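PDB 1VKO: inositol-3-phosphate synthase from Caenorhabditis elegans, which is a tetrameric member of the myo-inositol-1-phosphate synthase family, with a Rossmann-type fold, and binds nicotinamide-adenine-dinucleotide. Local coordinates for residues Val38-His49 against Pro61-Leu72. Numbering follows the deposited sequence.
Sequences VLESRFTYRKNH and PKEHDYSFKTVL
Phe43 and Phe68 lie side by side on one face of a long antiparallel beta hairpin, strands 38-53 and 56-71, and show how a two-stranded ribbon sorts its side chains by face. Unbroken pairing runs from Val38 with Val71 to Asn48 with Pro61; at its middle Tyr66 N gives a hydrogen bond to Phe43 O (2.6 Å). On the face bearing Ser41, Phe43, Tyr45, Tyr66 and Phe68, the rings advance diagonally between the strands. Phe43 CG stands anti to its own nitrogen (chi1 169°) whereas Phe68 CG sits beside its own (chi1 -56°), which sets the rim of Phe68 against the stem of its neighbour, CE2 to Phe43 CB at 3.4 Å. Tyr45 and Tyr66 repeat the pattern, Tyr66 CD1 meeting Tyr45 CB at 3.9 Å. Ala511 of helix 498-513 packs on both phenylalanines, while the Tyr66 hydroxyl is hydrogen-bonded to the Thr527 hydroxyl of the second subunit, so this face packs on its own helix and reaches the second subunit. The reverse face is more polar. There Thr44 OG1 donates to Asp65 OD1 (3.0 Å) from well above the carboxylate plane, and Asp65 OD2 forms a salt bridge with Lys533 of the second subunit. Back on the aromatic face, toward the hairpin's turn, Lys62 crosses His49 at about a right angle, its CD making a CH-pi contact over one face of the imidazole, 3.9 Å from the ring centroid; Lys47 CE lies 3.6 Å above the opposite face of the His49 ring.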
ATOM      1  N   VAL A  38      -2.645 -18.674 -49.842  1.00 36.42           N
ATOM      2  CA  VAL A  38      -2.520 -19.391 -48.588  1.00 36.78           C
ATOM      3  C   VAL A  38      -1.050 -19.773 -48.448  1.00 37.57           C
ATOM      4  O   VAL A  38      -0.330 -19.831 -49.445  1.00 39.13           O
ATOM      5  CB  VAL A  38      -3.495 -20.629 -48.443  1.00 36.91           C
ATOM      6  CG1 VAL A  38      -4.671 -20.536 -49.400  1.00 26.95           C
ATOM      7  CG2 VAL A  38      -2.770 -21.954 -48.582  1.00 35.59           C
ATOM      8  N   LEU A  39      -0.610 -19.994 -47.212  1.00 35.54           N
ATOM      9  CA  LEU A  39       0.770 -20.343 -46.910  1.00 32.92           C
ATOM     10  C   LEU A  39       0.829 -21.710 -46.234  1.00 32.23           C
ATOM     11  O   LEU A  39       0.245 -21.920 -45.166  1.00 30.35           O
ATOM     12  CB  LEU A  39       1.381 -19.283 -45.989  1.00 33.91           C
ATOM     13  CG  LEU A  39       2.885 -19.355 -45.728  1.00 33.76           C
ATOM     14  CD1 LEU A  39       3.609 -18.396 -46.639  1.00 43.29           C
ATOM     15  CD2 LEU A  39       3.183 -19.031 -44.293  1.00 29.82           C
ATOM     16  N   GLU A  40       1.549 -22.633 -46.856  1.00 33.13           N
ATOM     17  CA  GLU A  40       1.736 -23.962 -46.284  1.00 34.70           C
ATOM     18  C   GLU A  40       3.020 -24.033 -45.486  1.00 32.52           C
ATOM     19  O   GLU A  40       4.070 -23.551 -45.924  1.00 31.72           O
ATOM     20  CB  GLU A  40       1.731 -25.053 -47.353  1.00 35.58           C
ATOM     21  CG  GLU A  40       1.402 -26.439 -46.799  1.00 43.15           C
ATOM     22  CD  GLU A  40       2.336 -27.535 -47.307  1.00 56.67           C
ATOM     23  OE1 GLU A  40       2.533 -27.666 -48.552  1.00 43.54           O
ATOM     24  OE2 GLU A  40       2.866 -28.276 -46.439  1.00 61.13           O
ATOM     25  N   SER A  41       2.934 -24.647 -44.315  1.00 30.80           N
ATOM     26  CA  SER A  41       4.015 -24.556 -43.360  1.00 31.33           C
ATOM     27  C   SER A  41       4.165 -25.846 -42.565  1.00 33.29           C
ATOM     28  O   SER A  41       3.294 -26.207 -41.779  1.00 35.02           O
ATOM     29  CB  SER A  41       3.754 -23.374 -42.425  1.00 30.65           C
ATOM     30  OG  SER A  41       4.898 -23.077 -41.658  1.00 26.28           O
ATOM     31  N   ARG A  42       5.272 -26.542 -42.779  1.00 34.57           N
ATOM     32  CA  ARG A  42       5.512 -27.810 -42.094  1.00 36.00           C
ATOM     33  C   ARG A  42       6.296 -27.515 -40.837  1.00 34.09           C
ATOM     34  O   ARG A  42       7.332 -26.864 -40.892  1.00 33.72           O
ATOM     35  CB  ARG A  42       6.217 -28.833 -43.018  1.00 36.63           C
ATOM     36  CG  ARG A  42       7.085 -29.921 -42.332  1.00 41.28           C
ATOM     37  CD  ARG A  42       7.828 -30.851 -43.312  1.00 60.19           C
ATOM     38  NE  ARG A  42       8.101 -30.236 -44.630  1.00 70.39           N
ATOM     39  CZ  ARG A  42       7.339 -30.380 -45.731  1.00 72.94           C
ATOM     40  NH1 ARG A  42       6.239 -31.125 -45.705  1.00 77.03           N
ATOM     41  NH2 ARG A  42       7.673 -29.777 -46.867  1.00 67.84           N
ATOM     42  N   PHE A  43       5.769 -27.974 -39.709  1.00 34.35           N
ATOM     43  CA  PHE A  43       6.385 -27.778 -38.400  1.00 33.55           C
ATOM     44  C   PHE A  43       6.601 -29.136 -37.739  1.00 33.87           C
ATOM     45  O   PHE A  43       5.681 -29.933 -37.674  1.00 37.64           O
ATOM     46  CB  PHE A  43       5.477 -26.889 -37.549  1.00 32.99           C
ATOM     47  CG  PHE A  43       5.865 -26.815 -36.094  1.00 32.48           C
ATOM     48  CD1 PHE A  43       7.056 -26.202 -35.699  1.00 31.38           C
ATOM     49  CD2 PHE A  43       5.029 -27.354 -35.117  1.00 27.36           C
ATOM     50  CE1 PHE A  43       7.412 -26.137 -34.346  1.00 24.74           C
ATOM     51  CE2 PHE A  43       5.380 -27.299 -33.776  1.00 28.41           C
ATOM     52  CZ  PHE A  43       6.576 -26.681 -33.394  1.00 23.33           C
ATOM     53  N   THR A  44       7.818 -29.406 -37.279  1.00 33.38           N
ATOM     54  CA  THR A  44       8.130 -30.636 -36.561  1.00 31.44           C
ATOM     55  C   THR A  44       7.986 -30.394 -35.060  1.00 32.51           C
ATOM     56  O   THR A  44       8.789 -29.675 -34.468  1.00 32.52           O
ATOM     57  CB  THR A  44       9.556 -31.099 -36.937  1.00 32.81           C
ATOM     58  OG1 THR A  44       9.564 -31.603 -38.293  1.00 32.03           O
ATOM     59  CG2 THR A  44      10.002 -32.282 -36.094  1.00 26.93           C
ATOM     60  N   TYR A  45       6.942 -30.974 -34.454  1.00 32.84           N
ATOM     61  CA  TYR A  45       6.602 -30.741 -33.033  1.00 30.10           C
ATOM     62  C   TYR A  45       7.309 -31.697 -32.038  1.00 30.89           C
ATOM     63  O   TYR A  45       7.171 -32.920 -32.117  1.00 31.53           O
ATOM     64  CB  TYR A  45       5.070 -30.750 -32.854  1.00 30.27           C
ATOM     65  CG  TYR A  45       4.563 -30.621 -31.420  1.00 24.48           C
ATOM     66  CD1 TYR A  45       4.822 -29.467 -30.666  1.00 32.37           C
ATOM     67  CD2 TYR A  45       3.814 -31.647 -30.826  1.00 26.31           C
ATOM     68  CE1 TYR A  45       4.367 -29.339 -29.353  1.00 25.96           C
ATOM     69  CE2 TYR A  45       3.338 -31.527 -29.497  1.00 27.39           C
ATOM     70  CZ  TYR A  45       3.622 -30.363 -28.781  1.00 22.86           C
ATOM     71  OH  TYR A  45       3.172 -30.203 -27.502  1.00 28.77           O
ATOM     72  N   ARG A  46       8.069 -31.136 -31.104  1.00 31.55           N
ATOM     73  CA  ARG A  46       8.798 -31.951 -30.132  1.00 31.76           C
ATOM     74  C   ARG A  46       7.965 -32.255 -28.903  1.00 28.80           C
ATOM     75  O   ARG A  46       7.680 -31.362 -28.121  1.00 31.19           O
ATOM     76  CB  ARG A  46      10.080 -31.245 -29.680  1.00 33.80           C
ATOM     77  CG  ARG A  46      11.094 -30.891 -30.771  1.00 37.40           C
ATOM     78  CD  ARG A  46      12.462 -30.655 -30.170  1.00 35.32           C
ATOM     79  NE  ARG A  46      13.364 -29.829 -30.958  1.00 54.96           N
ATOM     80  CZ  ARG A  46      13.608 -28.536 -30.730  1.00 63.87           C
ATOM     81  NH1 ARG A  46      12.986 -27.868 -29.753  1.00 57.42           N
ATOM     82  NH2 ARG A  46      14.467 -27.898 -31.513  1.00 65.07           N
ATOM     83  N   LYS A  47       7.597 -33.517 -28.714  1.00 29.53           N
ATOM     84  CA  LYS A  47       6.729 -33.910 -27.586  1.00 29.63           C
ATOM     85  C   LYS A  47       7.313 -35.082 -26.832  1.00 29.89           C
ATOM     86  O   LYS A  47       7.759 -36.051 -27.438  1.00 34.23           O
ATOM     87  CB  LYS A  47       5.310 -34.258 -28.059  1.00 27.25           C
ATOM     88  CG  LYS A  47       4.403 -34.759 -26.949  1.00 26.48           C
ATOM     89  CD  LYS A  47       2.957 -34.905 -27.366  1.00 24.89           C
ATOM     90  CE  LYS A  47       2.224 -35.950 -26.502  1.00 36.46           C
ATOM     91  NZ  LYS A  47       2.208 -35.703 -25.019  1.00 37.53           N
ATOM     92  N   ASN A  48       7.329 -34.978 -25.514  1.00 27.48           N
ATOM     93  CA  ASN A  48       7.738 -36.081 -24.678  1.00 29.14           C
ATOM     94  C   ASN A  48       6.588 -37.054 -24.446  1.00 28.79           C
ATOM     95  O   ASN A  48       5.455 -36.644 -24.297  1.00 26.80           O
ATOM     96  CB  ASN A  48       8.254 -35.559 -23.335  1.00 28.61           C
ATOM     97  CG  ASN A  48       9.629 -34.973 -23.433  1.00 32.18           C
ATOM     98  OD1 ASN A  48      10.447 -35.426 -24.241  1.00 28.70           O
ATOM     99  ND2 ASN A  48       9.909 -33.961 -22.601  1.00 25.65           N
ATOM    100  N   HIS A  49       6.891 -38.343 -24.431  1.00 28.77           N
ATOM    101  CA  HIS A  49       5.902 -39.349 -24.127  1.00 29.99           C
ATOM    102  C   HIS A  49       6.393 -40.133 -22.914  1.00 31.50           C
ATOM    103  O   HIS A  49       7.590 -40.358 -22.770  1.00 32.91           O
ATOM    104  CB  HIS A  49       5.720 -40.269 -25.332  1.00 30.73           C
ATOM    105  CG  HIS A  49       5.103 -39.594 -26.521  1.00 23.12           C
ATOM    106  ND1 HIS A  49       3.788 -39.790 -26.886  1.00 18.46           N
ATOM    107  CD2 HIS A  49       5.618 -38.718 -27.417  1.00 19.75           C
ATOM    108  CE1 HIS A  49       3.524 -39.075 -27.967  1.00 25.90           C
ATOM    109  NE2 HIS A  49       4.620 -38.426 -28.317  1.00 26.27           N
ATOM    110  N   PRO A  61      11.315 -38.742 -26.000  1.00 30.93           N
ATOM    111  CA  PRO A  61      11.088 -37.636 -26.937  1.00 30.31           C
ATOM    112  C   PRO A  61      10.782 -38.116 -28.367  1.00 30.13           C
ATOM    113  O   PRO A  61      11.566 -38.886 -28.940  1.00 30.05           O
ATOM    114  CB  PRO A  61      12.417 -36.861 -26.894  1.00 30.42           C
ATOM    115  CG  PRO A  61      13.444 -37.872 -26.456  1.00 29.31           C
ATOM    116  CD  PRO A  61      12.726 -38.825 -25.565  1.00 29.43           C
ATOM    117  N   LYS A  62       9.662 -37.663 -28.929  1.00 28.59           N
ATOM    118  CA  LYS A  62       9.268 -38.023 -30.291  1.00 28.63           C
ATOM    119  C   LYS A  62       8.965 -36.763 -31.114  1.00 29.82           C
ATOM    120  O   LYS A  62       8.822 -35.681 -30.565  1.00 28.79           O
ATOM    121  CB  LYS A  62       8.059 -39.000 -30.256  1.00 30.45           C
ATOM    122  CG  LYS A  62       8.257 -40.240 -29.318  1.00 32.42           C
ATOM    123  CD  LYS A  62       7.111 -41.266 -29.354  1.00 38.08           C
ATOM    124  CE  LYS A  62       7.482 -42.548 -28.570  1.00 43.73           C
ATOM    125  NZ  LYS A  62       6.380 -43.550 -28.351  1.00 41.32           N
ATOM    126  N   GLU A  63       8.875 -36.894 -32.437  1.00 33.14           N
ATOM    127  CA  GLU A  63       8.583 -35.739 -33.296  1.00 35.69           C
ATOM    128  C   GLU A  63       7.307 -35.933 -34.089  1.00 36.83           C
ATOM    129  O   GLU A  63       7.030 -37.036 -34.545  1.00 38.85           O
ATOM    130  CB  GLU A  63       9.722 -35.434 -34.269  1.00 35.78           C
ATOM    131  CG  GLU A  63      11.130 -35.724 -33.765  1.00 44.50           C
ATOM    132  CD  GLU A  63      12.178 -34.903 -34.495  1.00 53.39           C
ATOM    133  OE1 GLU A  63      12.373 -33.732 -34.090  1.00 64.66           O
ATOM    134  OE2 GLU A  63      12.798 -35.414 -35.462  1.00 50.65           O
ATOM    135  N   HIS A  64       6.555 -34.843 -34.276  1.00 36.72           N
ATOM    136  CA  HIS A  64       5.243 -34.879 -34.948  1.00 34.51           C
ATOM    137  C   HIS A  64       5.132 -33.801 -36.043  1.00 35.03           C
ATOM    138  O   HIS A  64       4.969 -32.609 -35.761  1.00 33.71           O
ATOM    139  CB  HIS A  64       4.111 -34.714 -33.920  1.00 33.71           C
ATOM    140  CG  HIS A  64       4.098 -35.761 -32.845  1.00 28.43           C
ATOM    141  ND1 HIS A  64       4.991 -35.764 -31.795  1.00 26.42           N
ATOM    142  CD2 HIS A  64       3.285 -36.822 -32.647  1.00 24.18           C
ATOM    143  CE1 HIS A  64       4.736 -36.790 -31.001  1.00 18.72           C
ATOM    144  NE2 HIS A  64       3.705 -37.450 -31.497  1.00 26.84           N
ATOM    145  N   ASP A  65       5.224 -34.207 -37.301  1.00 34.54           N
ATOM    146  CA  ASP A  65       5.233 -33.211 -38.359  1.00 35.59           C
ATOM    147  C   ASP A  65       3.830 -32.671 -38.568  1.00 34.33           C
ATOM    148  O   ASP A  65       2.911 -33.417 -38.886  1.00 35.25           O
ATOM    149  CB  ASP A  65       5.825 -33.787 -39.646  1.00 37.32           C
ATOM    150  CG  ASP A  65       7.287 -34.195 -39.481  1.00 45.59           C
ATOM    151  OD1 ASP A  65       7.797 -34.085 -38.347  1.00 43.28           O
ATOM    152  OD2 ASP A  65       8.000 -34.643 -40.414  1.00 50.34           O
ATOM    153  N   TYR A  66       3.657 -31.378 -38.336  1.00 33.08           N
ATOM    154  CA  TYR A  66       2.390 -30.725 -38.625  1.00 32.81           C
ATOM    155  C   TYR A  66       2.510 -30.064 -39.992  1.00 33.16           C
ATOM    156  O   TYR A  66       3.565 -29.543 -40.319  1.00 36.86           O
ATOM    157  CB  TYR A  66       2.070 -29.678 -37.549  1.00 32.74           C
ATOM    158  CG  TYR A  66       1.339 -30.203 -36.331  1.00 32.05           C
ATOM    159  CD1 TYR A  66       2.035 -30.672 -35.226  1.00 35.01           C
ATOM    160  CD2 TYR A  66      -0.052 -30.234 -36.285  1.00 33.19           C
ATOM    161  CE1 TYR A  66       1.367 -31.162 -34.095  1.00 24.40           C
ATOM    162  CE2 TYR A  66      -0.732 -30.722 -35.150  1.00 28.77           C
ATOM    163  CZ  TYR A  66      -0.009 -31.181 -34.063  1.00 32.46           C
ATOM    164  OH  TYR A  66      -0.655 -31.660 -32.933  1.00 28.25           O
ATOM    165  N   SER A  67       1.458 -30.096 -40.802  1.00 31.48           N
ATOM    166  CA  SER A  67       1.473 -29.335 -42.041  1.00 30.66           C
ATOM    167  C   SER A  67       0.375 -28.297 -41.965  1.00 29.40           C
ATOM    168  O   SER A  67      -0.786 -28.650 -41.980  1.00 33.42           O
ATOM    169  CB  SER A  67       1.290 -30.251 -43.257  1.00 32.17           C
ATOM    170  OG  SER A  67       1.518 -29.530 -44.457  1.00 37.40           O
ATOM    171  N   PHE A  68       0.731 -27.022 -41.837  1.00 28.58           N
ATOM    172  CA  PHE A  68      -0.274 -25.965 -41.660  1.00 27.21           C
ATOM    173  C   PHE A  68      -0.583 -25.308 -42.983  1.00 27.00           C
ATOM    174  O   PHE A  68       0.303 -25.147 -43.827  1.00 28.82           O
ATOM    175  CB  PHE A  68       0.186 -24.861 -40.680  1.00 27.75           C
ATOM    176  CG  PHE A  68       0.589 -25.365 -39.320  1.00 23.29           C
ATOM    177  CD1 PHE A  68      -0.347 -25.852 -38.433  1.00 21.32           C
ATOM    178  CD2 PHE A  68       1.911 -25.351 -38.937  1.00 21.82           C
ATOM    179  CE1 PHE A  68       0.038 -26.339 -37.173  1.00 31.12           C
ATOM    180  CE2 PHE A  68       2.300 -25.818 -37.668  1.00 26.04           C
ATOM    181  CZ  PHE A  68       1.369 -26.309 -36.796  1.00 19.97           C
ATOM    182  N   LYS A  69      -1.831 -24.897 -43.154  1.00 24.14           N
ATOM    183  CA  LYS A  69      -2.146 -23.956 -44.210  1.00 27.38           C
ATOM    184  C   LYS A  69      -2.766 -22.768 -43.533  1.00 26.95           C
ATOM    185  O   LYS A  69      -3.619 -22.952 -42.664  1.00 29.09           O
ATOM    186  CB  LYS A  69      -3.116 -24.540 -45.262  1.00 27.25           C
ATOM    187  CG  LYS A  69      -2.481 -25.330 -46.417  1.00 29.53           C
ATOM    188  CD  LYS A  69      -3.579 -25.681 -47.452  1.00 44.77           C
ATOM    189  CE  LYS A  69      -3.054 -26.348 -48.749  1.00 51.58           C
ATOM    190  NZ  LYS A  69      -2.681 -27.781 -48.574  1.00 51.79           N
ATOM    191  N   THR A  70      -2.342 -21.565 -43.935  1.00 26.73           N
ATOM    192  CA  THR A  70      -2.878 -20.324 -43.395  1.00 26.80           C
ATOM    193  C   THR A  70      -3.327 -19.383 -44.477  1.00 26.80           C
ATOM    194  O   THR A  70      -2.489 -18.841 -45.188  1.00 29.11           O
ATOM    195  CB  THR A  70      -1.816 -19.588 -42.543  1.00 27.31           C
ATOM    196  OG1 THR A  70      -1.400 -20.424 -41.459  1.00 26.96           O
ATOM    197  CG2 THR A  70      -2.448 -18.379 -41.840  1.00 23.10           C
ATOM    198  N   VAL A  71      -4.629 -19.134 -44.591  1.00 26.86           N
ATOM    199  CA  VAL A  71      -5.064 -18.106 -45.531  1.00 27.19           C
ATOM    200  C   VAL A  71      -4.433 -16.775 -45.110  1.00 29.47           C
ATOM    201  O   VAL A  71      -4.466 -16.401 -43.935  1.00 31.50           O
ATOM    202  CB  VAL A  71      -6.601 -18.022 -45.677  1.00 28.17           C
ATOM    203  CG1 VAL A  71      -7.000 -16.913 -46.684  1.00 27.45           C
ATOM    204  CG2 VAL A  71      -7.176 -19.376 -46.133  1.00 20.12           C
ATOM    205  N   LEU A  72      -3.796 -16.090 -46.052  1.00 29.25           N
ATOM    206  CA  LEU A  72      -3.027 -14.894 -45.708  1.00 31.70           C
ATOM    207  C   LEU A  72      -3.820 -13.594 -45.749  1.00 31.67           C
ATOM    208  O   LEU A  72      -3.416 -12.617 -45.126  1.00 32.10           O
ATOM    209  CB  LEU A  72      -1.785 -14.755 -46.593  1.00 33.38           C
ATOM    210  CG  LEU A  72      -0.590 -15.693 -46.400  1.00 35.40           C
ATOM    211  CD1 LEU A  72       0.485 -15.348 -47.409  1.00 44.59           C
ATOM    212  CD2 LEU A  72      -0.011 -15.625 -45.006  1.00 42.88           C
TER
HETATM  213  O   HOH W   1       0.688 -21.692 -42.339  1.00 28.05           O